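Local coordinates for protein L-threonine dehydrogenase (PDB 2YY7) that binds NAD and probably oxidises the side-chain hydroxyl of L-threonine, as a dehydrogenase of the NAD-dependent epimerase/dehydratase family, at residues 153-156 / 157-161; 204-207 / 208-211; 232-235 / 236-239; 248-251 / 252-256. All blocks are in the same frame, centred on the assembly; numbering follows the deposited sequence.

The four contacts fall into two pairs on different sides of the molecule, with the bound NAD between them. Contacts 1 and 3, centres about 11 Å apart, meet through two histidines, His158 CD2 lying 3.2 Å from His237 CG, where the end of helix 142-161 packs on the loop before strand 240-241. Contacts 2 and 4 are joined by Thr250, whose OG1 lies 2.8 Å from Glu208 OE2, a probable hydrogen bond linking turn and helix N-terminus. Contacts 1 and 4 lie on opposite sides of the chain's centre, their own centres about 41 Å apart. The side chain of Met211 in contact 2 is about 9 Å from the bound NAD, that of Cys154 in contact 1 about 11 Å and that of Ile252 in contact 4 about 13 Å.

Contact 1. Residues 153-156 / 157-161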
ATOM      1  N   TRP A 153      -6.850  -3.406  -1.052  1.00  8.27           N
ATOM      2  CA  TRP A 153      -7.449  -4.409  -1.922  1.00  8.90           C
ATOM      3  C   TRP A 153      -8.782  -4.938  -1.392  1.00  9.61           C
ATOM      4  O   TRP A 153      -9.688  -5.223  -2.174  1.00  8.91           O
ATOM      5  CB  TRP A 153      -6.467  -5.560  -2.174  1.00  8.74           C
ATOM      6  CG  TRP A 153      -5.468  -5.241  -3.253  1.00 10.61           C
ATOM      7  CD1 TRP A 153      -4.116  -5.057  -3.106  1.00 10.47           C
ATOM      8  CD2 TRP A 153      -5.745  -5.058  -4.649  1.00 11.79           C
ATOM      9  NE1 TRP A 153      -3.539  -4.773  -4.327  1.00  8.61           N
ATOM     10  CE2 TRP A 153      -4.515  -4.767  -5.289  1.00  9.52           C
ATOM     11  CE3 TRP A 153      -6.915  -5.113  -5.422  1.00  9.88           C
ATOM     12  CZ2 TRP A 153      -4.422  -4.532  -6.668  1.00 10.90           C
ATOM     13  CZ3 TRP A 153      -6.822  -4.879  -6.796  1.00 11.47           C
ATOM     14  CH2 TRP A 153      -5.582  -4.592  -7.402  1.00 12.08           C
ATOM     15  N   CYS A 154      -8.913  -5.069  -0.073  1.00  9.13           N
ATOM     16  CA  CYS A 154     -10.180  -5.534   0.495  1.00 10.50           C
ATOM     17  C   CYS A 154     -11.277  -4.540   0.134  1.00 10.13           C
ATOM     18  O   CYS A 154     -12.377  -4.924  -0.274  1.00 10.16           O
ATOM     19  CB  CYS A 154     -10.094  -5.646   2.020  1.00 10.18           C
ATOM     20  SG  CYS A 154      -9.172  -7.074   2.600  1.00 11.34           S
ATOM     21  N   GLU A 155     -10.969  -3.257   0.287  1.00  9.90           N
ATOM     22  CA  GLU A 155     -11.923  -2.202  -0.024  1.00 10.74           C
ATOM     23  C   GLU A 155     -12.245  -2.209  -1.516  1.00 10.57           C
ATOM     24  O   GLU A 155     -13.397  -2.018  -1.920  1.00 10.59           O
ATOM     25  CB  GLU A 155     -11.345  -0.847   0.376  1.00 10.53           C
ATOM     26  CG  GLU A 155     -12.343   0.289   0.336  1.00 14.03           C
ATOM     27  CD  GLU A 155     -11.727   1.601   0.771  1.00 20.36           C
ATOM     28  OE1 GLU A 155     -10.885   2.140   0.023  1.00 25.37           O
ATOM     29  OE2 GLU A 155     -12.079   2.087   1.863  1.00 22.88           O
ATOM     30  N   TYR A 156     -11.220  -2.428  -2.336  1.00 10.86           N
ATOM     31  CA  TYR A 156     -11.411  -2.468  -3.780  1.00 10.04           C
ATOM     32  C   TYR A 156     -12.372  -3.602  -4.132  1.00 10.49           C
ATOM     33  O   TYR A 156     -13.363  -3.388  -4.830  1.00  9.90           O
ATOM     34  CB  TYR A 156     -10.081  -2.702  -4.502  1.00 10.20           C
ATOM     35  CG  TYR A 156     -10.189  -2.553  -6.005  1.00 11.60           C
ATOM     36  CD1 TYR A 156     -10.081  -1.299  -6.609  1.00  9.60           C
ATOM     37  CD2 TYR A 156     -10.439  -3.658  -6.823  1.00 12.85           C
ATOM     38  CE1 TYR A 156     -10.216  -1.146  -7.987  1.00 10.94           C
ATOM     39  CE2 TYR A 156     -10.581  -3.512  -8.209  1.00 10.61           C
ATOM     40  CZ  TYR A 156     -10.465  -2.252  -8.780  1.00 10.89           C
ATOM     41  OH  TYR A 156     -10.590  -2.091 -10.141  1.00 12.05           O
ATOM     42  N   TYR A 157     -12.073  -4.809  -3.659  1.00  9.66           N
ATOM     43  CA  TYR A 157     -12.925  -5.963  -3.942  1.00 10.00           C
ATOM     44  C   TYR A 157     -14.362  -5.764  -3.473  1.00 10.88           C
ATOM     45  O   TYR A 157     -15.302  -6.252  -4.105  1.00 10.87           O
ATOM     46  CB  TYR A 157     -12.337  -7.231  -3.315  1.00  9.97           C
ATOM     47  CG  TYR A 157     -11.366  -7.959  -4.221  1.00  9.93           C
ATOM     48  CD1 TYR A 157     -11.729  -9.149  -4.850  1.00 10.83           C
ATOM     49  CD2 TYR A 157     -10.091  -7.454  -4.456  1.00 12.35           C
ATOM     50  CE1 TYR A 157     -10.849  -9.819  -5.690  1.00 11.15           C
ATOM     51  CE2 TYR A 157      -9.197  -8.117  -5.296  1.00 12.32           C
ATOM     52  CZ  TYR A 157      -9.582  -9.300  -5.910  1.00 12.69           C
ATOM     53  OH  TYR A 157      -8.700  -9.967  -6.734  1.00 12.59           O
ATOM     54  N   HIS A 158     -14.539  -5.063  -2.360  1.00 10.70           N
ATOM     55  CA  HIS A 158     -15.883  -4.802  -1.863  1.00 11.70           C
ATOM     56  C   HIS A 158     -16.604  -3.834  -2.796  1.00 12.45           C
ATOM     57  O   HIS A 158     -17.706  -4.119  -3.278  1.00 12.83           O
ATOM     58  CB  HIS A 158     -15.855  -4.170  -0.473  1.00 11.25           C
ATOM     59  CG  HIS A 158     -17.198  -3.693  -0.020  1.00 11.76           C
ATOM     60  ND1 HIS A 158     -18.177  -4.554   0.429  1.00 13.40           N
ATOM     61  CD2 HIS A 158     -17.754  -2.459  -0.024  1.00 12.33           C
ATOM     62  CE1 HIS A 158     -19.279  -3.869   0.681  1.00 13.58           C
ATOM     63  NE2 HIS A 158     -19.050  -2.596   0.414  1.00 15.10           N
ATOM     64  N   ASN A 159     -15.967  -2.690  -3.042  1.00 12.75           N
ATOM     65  CA  ASN A 159     -16.530  -1.639  -3.885  1.00 14.59           C
ATOM     66  C   ASN A 159     -16.722  -1.989  -5.352  1.00 14.80           C
ATOM     67  O   ASN A 159     -17.685  -1.550  -5.975  1.00 14.55           O
ATOM     68  CB  ASN A 159     -15.675  -0.372  -3.800  1.00 14.46           C
ATOM     69  CG  ASN A 159     -15.757   0.299  -2.446  1.00 19.25           C
ATOM     70  OD1 ASN A 159     -16.788   0.241  -1.780  1.00 22.42           O
ATOM     71  ND2 ASN A 159     -14.673   0.958  -2.039  1.00 20.71           N
ATOM     72  N   ILE A 160     -15.804  -2.772  -5.906  1.00 14.91           N
ATOM     73  CA  ILE A 160     -15.883  -3.134  -7.310  1.00 14.84           C
ATOM     74  C   ILE A 160     -16.564  -4.473  -7.576  1.00 16.02           C
ATOM     75  O   ILE A 160     -17.345  -4.596  -8.524  1.00 15.59           O
ATOM     76  CB  ILE A 160     -14.470  -3.142  -7.945  1.00 15.77           C
ATOM     77  CG1 ILE A 160     -13.817  -1.771  -7.752  1.00 12.50           C
ATOM     78  CG2 ILE A 160     -14.556  -3.489  -9.431  1.00 16.08           C
ATOM     79  CD1 ILE A 160     -14.651  -0.603  -8.294  1.00 18.46           C
ATOM     80  N   TYR A 161     -16.295  -5.472  -6.745  1.00 14.90           N
ATOM     81  CA  TYR A 161     -16.902  -6.778  -6.969  1.00 15.81           C
ATOM     82  C   TYR A 161     -17.993  -7.154  -5.975  1.00 15.82           C
ATOM     83  O   TYR A 161     -18.563  -8.238  -6.066  1.00 16.15           O
ATOM     84  CB  TYR A 161     -15.813  -7.854  -6.998  1.00 15.97           C
ATOM     85  CG  TYR A 161     -14.714  -7.546  -7.987  1.00 16.40           C
ATOM     86  CD1 TYR A 161     -15.004  -7.309  -9.332  1.00 18.40           C
ATOM     87  CD2 TYR A 161     -13.383  -7.480  -7.582  1.00 16.46           C
ATOM     88  CE1 TYR A 161     -13.997  -7.013 -10.245  1.00 18.35           C
ATOM     89  CE2 TYR A 161     -12.370  -7.188  -8.484  1.00 16.05           C
ATOM     90  CZ  TYR A 161     -12.682  -6.957  -9.813  1.00 17.97           C
ATOM     91  OH  TYR A 161     -11.677  -6.676 -10.707  1.00 18.81           O
TER
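Ile160 lies over one face of the Tyr156 ring, a CH-pi contact one turn along the C-terminal end of helix 142-161, with CG1 3.6 Å from the ring centroid and only 12° off its normal. The Tyr156 ring is carried there by a chi1 of -172°, which sets CG anti to the backbone N and beside the carbonyl carbon. Tyr161 comes to the edge of the same ring, its CE2 4.1 Å from Tyr156 CE2, and that same Tyr161 atom sits over the face of Tyr157. One turn back, Trp153 CE3 and Tyr157 CE2 touch obliquely at 3.8 Å. The aromatic row is held by regular i to i+4 backbone bonds, among them a nearly straight one from Tyr157 N to Trp153 O. Further out, Tyr156 OH bonds to Glu84 of the second subunit and Trp153 meets Trp91 of that subunit edge to face, so this helix end belongs to the dimer interface. Tyr157 packs instead on Leu102 of helix 87-106. On another side of the helix Glu155, in a salt bridge with Arg152, runs past the Asn159 amide, the carboxylate and amide planes 30° apart and Glu155 CG 3.4 Å from Asn159 ND2.

Contact 2. Residues 204-207 / 208-211; sequences FLSS and ETKM
A type I beta turn from Ser206 to Thr209 reverses the chain between strands 200-203 and 211-215. Its closing bond runs from Thr209 N to Ser206 O at 3.2 Å, the donor standing 42° out of the carbonyl plane. Thr209 OG1 also lies 2.9 Å from Ser206 O, but its proton has a second acceptor within reach, and OG1 bonds to Gln273 of helix 272-276. A water bridges the turn, accepting from Glu208 N at 2.9 Å and pairing with Ser206 OG at 2.7 Å. At the corner Ser207 OG donates to Glu208 OE2 over 2.8 Å, reaching the anti side of the carboxylate; the Glu208 chain bends at chi2 (-49°) to bring its acid back over the turn. That oxygen also bonds to Thr250. Without the Ser207 hydroxyl, as with an alanine here, the Glu208 carboxylate is likely to lose one of its donors and swing more freely away from Thr250. Beside the turn, Leu205 CD2 rests 3.8 Å from Met211 SD, the two side chains crossing at about a right angle and packing against helix 272-276. This is a type I turn in the loop leading from the small two-strand sheet to the main sheet, its corner tied to the N-terminus of helix 249-257.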
ATOM      1  N   PHE A 204      12.657  -7.055  25.508  1.00 13.73           N
ATOM      2  CA  PHE A 204      13.295  -6.602  24.277  1.00 13.65           C
ATOM      3  C   PHE A 204      12.831  -5.226  23.785  1.00 13.51           C
ATOM      4  O   PHE A 204      13.116  -4.832  22.652  1.00 13.46           O
ATOM      5  CB  PHE A 204      13.148  -7.658  23.167  1.00 13.05           C
ATOM      6  CG  PHE A 204      11.730  -7.929  22.743  1.00 12.08           C
ATOM      7  CD1 PHE A 204      11.032  -7.015  21.959  1.00 10.59           C
ATOM      8  CD2 PHE A 204      11.109  -9.133  23.082  1.00 11.69           C
ATOM      9  CE1 PHE A 204       9.739  -7.296  21.512  1.00 11.38           C
ATOM     10  CE2 PHE A 204       9.817  -9.423  22.640  1.00 12.32           C
ATOM     11  CZ  PHE A 204       9.132  -8.505  21.854  1.00  9.00           C
ATOM     12  N   LEU A 205      12.131  -4.503  24.653  1.00 13.86           N
ATOM     13  CA  LEU A 205      11.646  -3.152  24.372  1.00 14.87           C
ATOM     14  C   LEU A 205      11.954  -2.304  25.612  1.00 15.38           C
ATOM     15  O   LEU A 205      11.914  -2.818  26.729  1.00 15.61           O
ATOM     16  CB  LEU A 205      10.137  -3.170  24.118  1.00 14.62           C
ATOM     17  CG  LEU A 205       9.614  -2.888  22.704  1.00 16.88           C
ATOM     18  CD1 LEU A 205      10.452  -3.593  21.645  1.00 13.43           C
ATOM     19  CD2 LEU A 205       8.161  -3.326  22.635  1.00 13.63           C
ATOM     20  N   SER A 206      12.265  -1.020  25.418  1.00 15.65           N
ATOM     21  CA  SER A 206      12.578  -0.131  26.538  1.00 15.75           C
ATOM     22  C   SER A 206      11.352   0.091  27.428  1.00 16.02           C
ATOM     23  O   SER A 206      10.212   0.045  26.959  1.00 15.76           O
ATOM     24  CB  SER A 206      13.136   1.207  26.030  1.00 15.34           C
ATOM     25  OG  SER A 206      12.283   1.800  25.072  1.00 15.63           O
ATOM     26  N   SER A 207      11.609   0.356  28.708  1.00 15.40           N
ATOM     27  CA  SER A 207      10.572   0.515  29.727  1.00 15.12           C
ATOM     28  C   SER A 207       9.354   1.398  29.479  1.00 15.64           C
ATOM     29  O   SER A 207       8.259   1.057  29.923  1.00 15.85           O
ATOM     30  CB  SER A 207      11.214   0.927  31.063  1.00 15.78           C
ATOM     31  OG  SER A 207      11.557   2.300  31.088  1.00 15.62           O
ATOM     32  N   GLU A 208       9.518   2.520  28.786  1.00 15.89           N
ATOM     33  CA  GLU A 208       8.386   3.411  28.552  1.00 15.29           C
ATOM     34  C   GLU A 208       7.776   3.332  27.149  1.00 15.29           C
ATOM     35  O   GLU A 208       7.134   4.277  26.696  1.00 14.97           O
ATOM     36  CB  GLU A 208       8.789   4.860  28.847  1.00 16.93           C
ATOM     37  CG  GLU A 208       9.437   5.073  30.214  1.00 18.97           C
ATOM     38  CD  GLU A 208       8.656   4.431  31.349  1.00 23.30           C
ATOM     39  OE1 GLU A 208       7.466   4.769  31.524  1.00 24.25           O
ATOM     40  OE2 GLU A 208       9.238   3.585  32.069  1.00 24.87           O
ATOM     41  N   THR A 209       7.973   2.207  26.466  1.00 14.54           N
ATOM     42  CA  THR A 209       7.430   2.015  25.123  1.00 13.63           C
ATOM     43  C   THR A 209       5.933   1.721  25.227  1.00 13.34           C
ATOM     44  O   THR A 209       5.522   0.567  25.375  1.00 12.89           O
ATOM     45  CB  THR A 209       8.142   0.844  24.414  1.00 13.46           C
ATOM     46  OG1 THR A 209       9.550   1.102  24.380  1.00 14.18           O
ATOM     47  CG2 THR A 209       7.634   0.679  22.990  1.00 10.29           C
ATOM     48  N   LYS A 210       5.124   2.776  25.165  1.00 12.36           N
ATOM     49  CA  LYS A 210       3.675   2.648  25.268  1.00 12.77           C
ATOM     50  C   LYS A 210       3.080   2.134  23.962  1.00 12.54           C
ATOM     51  O   LYS A 210       3.352   2.674  22.892  1.00 12.14           O
ATOM     52  CB  LYS A 210       3.068   4.005  25.632  1.00 12.70           C
ATOM     53  CG  LYS A 210       1.577   3.997  25.904  1.00 13.40           C
ATOM     54  CD  LYS A 210       1.119   5.398  26.274  1.00 16.83           C
ATOM     55  CE  LYS A 210      -0.387   5.473  26.425  1.00 20.87           C
ATOM     56  NZ  LYS A 210      -0.857   4.497  27.445  1.00 30.64           N
ATOM     57  N   MET A 211       2.267   1.086  24.053  1.00 11.43           N
ATOM     58  CA  MET A 211       1.661   0.501  22.861  1.00 12.05           C
ATOM     59  C   MET A 211       0.219   0.082  23.077  1.00 10.48           C
ATOM     60  O   MET A 211      -0.219  -0.110  24.213  1.00  9.65           O
ATOM     61  CB  MET A 211       2.448  -0.734  22.421  1.00 11.20           C
ATOM     62  CG  MET A 211       3.922  -0.486  22.153  1.00 11.62           C
ATOM     63  SD  MET A 211       4.753  -2.029  21.700  1.00 16.89           S
ATOM     64  CE  MET A 211       4.506  -2.012  19.933  1.00 10.08           C
TER
HETATM   65  O   HOH W   1      11.434   3.610  26.893  1.00 22.10           O

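Contact 3. Residues 232-235 / 236-239; sequences EKIK and IHSS
The backbone leaves a short 3-10 segment at Lys233 and runs irregularly from Ile234 to His237 in the loop between helix 216-228 and strand 240-241, part of the NAD-binding fold, with no hydrogen bond between residues 232-235 and 236-239. His237 instead folds back over the chain: a chi1 of -52° keeps CG beside its own backbone N, and the imidazole lies over the peptide, with Lys235 C 3.8 Å above one face and offset toward the rim. Its CE1 comes to 2.9 Å from Ile234 O, while NE2 is 3.4 Å from that oxygen at an angle too poor for a hydrogen bond. Ile234 reaches the ring through CG2, 4.1 Å from His237 ND1. The ring also stacks with His158, joining the loop to the end of helix 142-161. Replacing the His237 ring by a leucine would probably leave His158 without its stacking partner and the Lys235-Ile236 peptide without the flat group over it. The loop is also held by the strand that follows, where Tyr240 OH bonds to the backbone N of both Lys235 and Ile236. Lys235 itself curls back at chi4, its NZ making a weak bond to Glu232 O at 3.4 Å.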
ATOM      1  N   GLU A 232     -25.263  -4.300   6.590  1.00 20.86           N
ATOM      2  CA  GLU A 232     -25.453  -2.852   6.552  1.00 21.97           C
ATOM      3  C   GLU A 232     -24.767  -2.108   7.696  1.00 20.82           C
ATOM      4  O   GLU A 232     -24.687  -0.881   7.676  1.00 20.67           O
ATOM      5  CB  GLU A 232     -26.944  -2.492   6.531  1.00 22.91           C
ATOM      6  CG  GLU A 232     -27.719  -2.885   7.774  1.00 28.24           C
ATOM      7  CD  GLU A 232     -28.283  -4.294   7.704  1.00 34.68           C
ATOM      8  OE1 GLU A 232     -28.944  -4.707   8.680  1.00 40.62           O
ATOM      9  OE2 GLU A 232     -28.075  -4.986   6.681  1.00 37.28           O
ATOM     10  N   LYS A 233     -24.274  -2.842   8.689  1.00 20.50           N
ATOM     11  CA  LYS A 233     -23.594  -2.216   9.818  1.00 20.30           C
ATOM     12  C   LYS A 233     -22.098  -2.080   9.577  1.00 19.55           C
ATOM     13  O   LYS A 233     -21.416  -1.354  10.296  1.00 19.62           O
ATOM     14  CB  LYS A 233     -23.835  -3.004  11.108  1.00 20.84           C
ATOM     15  CG  LYS A 233     -25.189  -2.725  11.748  1.00 22.90           C
ATOM     16  CD  LYS A 233     -25.307  -3.414  13.096  1.00 28.42           C
ATOM     17  CE  LYS A 233     -26.649  -3.134  13.750  1.00 32.27           C
ATOM     18  NZ  LYS A 233     -26.790  -3.882  15.036  1.00 36.06           N
ATOM     19  N   ILE A 234     -21.594  -2.785   8.569  1.00 18.18           N
ATOM     20  CA  ILE A 234     -20.177  -2.721   8.224  1.00 16.95           C
ATOM     21  C   ILE A 234     -20.031  -1.546   7.263  1.00 16.34           C
ATOM     22  O   ILE A 234     -20.283  -1.676   6.070  1.00 16.49           O
ATOM     23  CB  ILE A 234     -19.715  -4.021   7.528  1.00 17.06           C
ATOM     24  CG1 ILE A 234     -20.049  -5.229   8.410  1.00 16.79           C
ATOM     25  CG2 ILE A 234     -18.217  -3.959   7.237  1.00 17.62           C
ATOM     26  CD1 ILE A 234     -19.440  -5.181   9.805  1.00 14.73           C
ATOM     27  N   LYS A 235     -19.628  -0.395   7.790  1.00 15.78           N
ATOM     28  CA  LYS A 235     -19.497   0.804   6.978  1.00 15.74           C
ATOM     29  C   LYS A 235     -18.091   1.082   6.452  1.00 15.72           C
ATOM     30  O   LYS A 235     -17.919   1.859   5.513  1.00 15.51           O
ATOM     31  CB  LYS A 235     -20.014   2.007   7.769  1.00 17.26           C
ATOM     32  CG  LYS A 235     -21.461   1.828   8.239  1.00 18.37           C
ATOM     33  CD  LYS A 235     -21.989   3.073   8.926  1.00 24.41           C
ATOM     34  CE  LYS A 235     -23.395   2.845   9.463  1.00 28.02           C
ATOM     35  NZ  LYS A 235     -24.339   2.410   8.395  1.00 31.52           N
ATOM     36  N   ILE A 236     -17.090   0.457   7.059  1.00 14.42           N
ATOM     37  CA  ILE A 236     -15.712   0.636   6.624  1.00 14.11           C
ATOM     38  C   ILE A 236     -15.284  -0.686   5.988  1.00 13.73           C
ATOM     39  O   ILE A 236     -15.377  -1.749   6.608  1.00 11.91           O
ATOM     40  CB  ILE A 236     -14.794   0.994   7.811  1.00 14.37           C
ATOM     41  CG1 ILE A 236     -15.301   2.285   8.472  1.00 16.51           C
ATOM     42  CG2 ILE A 236     -13.355   1.177   7.326  1.00 13.85           C
ATOM     43  CD1 ILE A 236     -14.473   2.756   9.655  1.00 17.60           C
ATOM     44  N   HIS A 237     -14.815  -0.615   4.746  1.00 12.69           N
ATOM     45  CA  HIS A 237     -14.439  -1.818   4.024  1.00 13.01           C
ATOM     46  C   HIS A 237     -12.944  -2.048   3.827  1.00 11.68           C
ATOM     47  O   HIS A 237     -12.527  -2.943   3.084  1.00 11.22           O
ATOM     48  CB  HIS A 237     -15.215  -1.824   2.710  1.00 13.02           C
ATOM     49  CG  HIS A 237     -16.688  -1.638   2.911  1.00 15.08           C
ATOM     50  ND1 HIS A 237     -17.487  -2.607   3.481  1.00 14.25           N
ATOM     51  CD2 HIS A 237     -17.489  -0.564   2.711  1.00 16.10           C
ATOM     52  CE1 HIS A 237     -18.714  -2.138   3.625  1.00 13.95           C
ATOM     53  NE2 HIS A 237     -18.742  -0.899   3.167  1.00 14.52           N
ATOM     54  N   SER A 238     -12.146  -1.236   4.513  1.00 11.18           N
ATOM     55  CA  SER A 238     -10.698  -1.369   4.502  1.00 10.68           C
ATOM     56  C   SER A 238     -10.467  -2.210   5.759  1.00 11.83           C
ATOM     57  O   SER A 238     -10.403  -3.436   5.687  1.00 11.05           O
ATOM     58  CB  SER A 238     -10.034   0.011   4.621  1.00 10.61           C
ATOM     59  OG  SER A 238     -10.619   0.780   5.662  1.00  9.32           O
ATOM     60  N   SER A 239     -10.372  -1.548   6.911  1.00 12.10           N
ATOM     61  CA  SER A 239     -10.209  -2.246   8.187  1.00 10.95           C
ATOM     62  C   SER A 239     -10.533  -1.282   9.324  1.00 11.39           C
ATOM     63  O   SER A 239     -10.223  -0.089   9.247  1.00 11.47           O
ATOM     64  CB  SER A 239      -8.786  -2.785   8.352  1.00  9.92           C
ATOM     65  OG  SER A 239      -8.703  -3.661   9.471  1.00 10.34           O
TER

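Contact 4. Residues 248-251 / 252-256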
ATOM      1  N   THR A 248       2.791   0.488  29.063  1.00 12.89           N
ATOM      2  CA  THR A 248       4.227   0.375  28.844  1.00 12.88           C
ATOM      3  C   THR A 248       4.716  -0.886  29.542  1.00 12.71           C
ATOM      4  O   THR A 248       3.987  -1.491  30.331  1.00 13.23           O
ATOM      5  CB  THR A 248       4.979   1.559  29.482  1.00 13.23           C
ATOM      6  OG1 THR A 248       4.710   1.570  30.891  1.00 14.72           O
ATOM      7  CG2 THR A 248       4.537   2.885  28.877  1.00 11.92           C
ATOM      8  N   PRO A 249       5.953  -1.311  29.251  1.00 12.65           N
ATOM      9  CA  PRO A 249       6.472  -2.511  29.909  1.00 12.11           C
ATOM     10  C   PRO A 249       6.512  -2.286  31.424  1.00 12.83           C
ATOM     11  O   PRO A 249       6.204  -3.190  32.201  1.00 12.22           O
ATOM     12  CB  PRO A 249       7.861  -2.658  29.300  1.00 11.79           C
ATOM     13  CG  PRO A 249       7.646  -2.159  27.898  1.00 12.07           C
ATOM     14  CD  PRO A 249       6.817  -0.914  28.125  1.00 11.97           C
ATOM     15  N   THR A 250       6.879  -1.071  31.836  1.00 13.02           N
ATOM     16  CA  THR A 250       6.945  -0.742  33.258  1.00 13.52           C
ATOM     17  C   THR A 250       5.594  -0.999  33.913  1.00 14.22           C
ATOM     18  O   THR A 250       5.520  -1.585  34.998  1.00 13.40           O
ATOM     19  CB  THR A 250       7.327   0.743  33.495  1.00 13.62           C
ATOM     20  OG1 THR A 250       8.622   1.004  32.944  1.00 12.62           O
ATOM     21  CG2 THR A 250       7.356   1.058  34.987  1.00 13.71           C
ATOM     22  N   GLU A 251       4.520  -0.578  33.251  1.00 13.11           N
ATOM     23  CA  GLU A 251       3.186  -0.765  33.810  1.00 14.98           C
ATOM     24  C   GLU A 251       2.753  -2.230  33.892  1.00 14.52           C
ATOM     25  O   GLU A 251       2.211  -2.647  34.916  1.00 15.39           O
ATOM     26  CB  GLU A 251       2.152   0.043  33.014  1.00 13.96           C
ATOM     27  CG  GLU A 251       2.433   1.547  33.008  1.00 16.76           C
ATOM     28  CD  GLU A 251       1.496   2.331  32.099  1.00 18.50           C
ATOM     29  OE1 GLU A 251       1.356   1.960  30.914  1.00 18.29           O
ATOM     30  OE2 GLU A 251       0.908   3.329  32.565  1.00 23.95           O
ATOM     31  N   ILE A 252       2.976  -3.018  32.840  1.00 14.23           N
ATOM     32  CA  ILE A 252       2.558  -4.415  32.905  1.00 14.31           C
ATOM     33  C   ILE A 252       3.422  -5.198  33.891  1.00 14.45           C
ATOM     34  O   ILE A 252       2.941  -6.116  34.552  1.00 14.54           O
ATOM     35  CB  ILE A 252       2.570  -5.115  31.512  1.00 13.66           C
ATOM     36  CG1 ILE A 252       2.132  -6.575  31.679  1.00 13.45           C
ATOM     37  CG2 ILE A 252       3.952  -5.045  30.880  1.00 13.18           C
ATOM     38  CD1 ILE A 252       1.786  -7.279  30.382  1.00 14.21           C
ATOM     39  N   ALA A 253       4.693  -4.823  34.002  1.00 14.84           N
ATOM     40  CA  ALA A 253       5.598  -5.485  34.935  1.00 16.03           C
ATOM     41  C   ALA A 253       5.146  -5.165  36.363  1.00 16.22           C
ATOM     42  O   ALA A 253       5.209  -6.017  37.246  1.00 15.03           O
ATOM     43  CB  ALA A 253       7.037  -5.007  34.709  1.00 15.59           C
ATOM     44  N   ASN A 254       4.683  -3.935  36.579  1.00 17.33           N
ATOM     45  CA  ASN A 254       4.214  -3.517  37.898  1.00 17.92           C
ATOM     46  C   ASN A 254       2.921  -4.231  38.278  1.00 18.13           C
ATOM     47  O   ASN A 254       2.696  -4.544  39.447  1.00 18.57           O
ATOM     48  CB  ASN A 254       3.991  -2.000  37.947  1.00 17.81           C
ATOM     49  CG  ASN A 254       5.292  -1.218  38.055  1.00 20.17           C
ATOM     50  OD1 ASN A 254       6.325  -1.758  38.452  1.00 22.38           O
ATOM     51  ND2 ASN A 254       5.240   0.070  37.722  1.00 19.07           N
ATOM     52  N   GLU A 255       2.065  -4.488  37.295  1.00 17.96           N
ATOM     53  CA  GLU A 255       0.815  -5.179  37.579  1.00 17.11           C
ATOM     54  C   GLU A 255       1.137  -6.622  37.974  1.00 17.03           C
ATOM     55  O   GLU A 255       0.514  -7.184  38.879  1.00 17.76           O
ATOM     56  CB  GLU A 255      -0.102  -5.165  36.353  1.00 17.39           C
ATOM     57  CG  GLU A 255      -1.512  -5.655  36.650  1.00 17.26           C
ATOM     58  CD  GLU A 255      -2.248  -4.753  37.624  1.00 18.02           C
ATOM     59  OE1 GLU A 255      -3.210  -5.226  38.260  1.00 18.81           O
ATOM     60  OE2 GLU A 255      -1.869  -3.569  37.750  1.00 19.20           O
ATOM     61  N   ILE A 256       2.110  -7.218  37.289  1.00 16.62           N
ATOM     62  CA  ILE A 256       2.523  -8.589  37.578  1.00 16.41           C
ATOM     63  C   ILE A 256       3.128  -8.678  38.980  1.00 17.09           C
ATOM     64  O   ILE A 256       2.947  -9.680  39.680  1.00 17.13           O
ATOM     65  CB  ILE A 256       3.561  -9.090  36.537  1.00 16.23           C
ATOM     66  CG1 ILE A 256       2.885  -9.240  35.172  1.00 14.36           C
ATOM     67  CG2 ILE A 256       4.168 -10.422  36.978  1.00 14.01           C
ATOM     68  CD1 ILE A 256       3.838  -9.589  34.048  1.00 15.78           C
TER
HETATM   69  O   HOH W   2       0.544  -1.394  36.901  1.00 30.83           O
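The Asn254 amide sits beside the carbonyl of Thr250 one turn earlier, its ND2 3.6 Å from Thr250 CG2, the two side chains lying side by side and pointing the same way. ND2 is also 3.2 Å from Thr250 O, but at a poor angle; that oxygen takes the backbone N of Asn254 instead. The other flat group, the Glu251 carboxylate, closes a capping box: Thr248 N reaches the anti side of OE1 at 2.8 Å, 16° out of the carboxylate plane, while Glu251 N donates to Thr248 OG1 at 3.2 Å. Chi1 of 60° at Thr248, the N-cap residue, brings OG1 to Glu251 N, and the extended Glu251 side chain returns its carboxylate to Thr248 N; together they bond two amides at the helix start. Thr248 O then accepts from Ile252 N, and Pro249 O from Ala253 N. Ile252 CG2 presses to 3.2 Å from Pro249 O. A water donates to Glu251 O at 2.9 Å and, weakly, to Glu255 OE2. Helix 249-257 follows strand 245-247 with Thr248 between them: Ile252 packs on Tyr187 and Phe192 of helix 187-197 and on Leu300 of helix 300-311, while Pro249, Thr250 and Ala253 lie on strand 264-267.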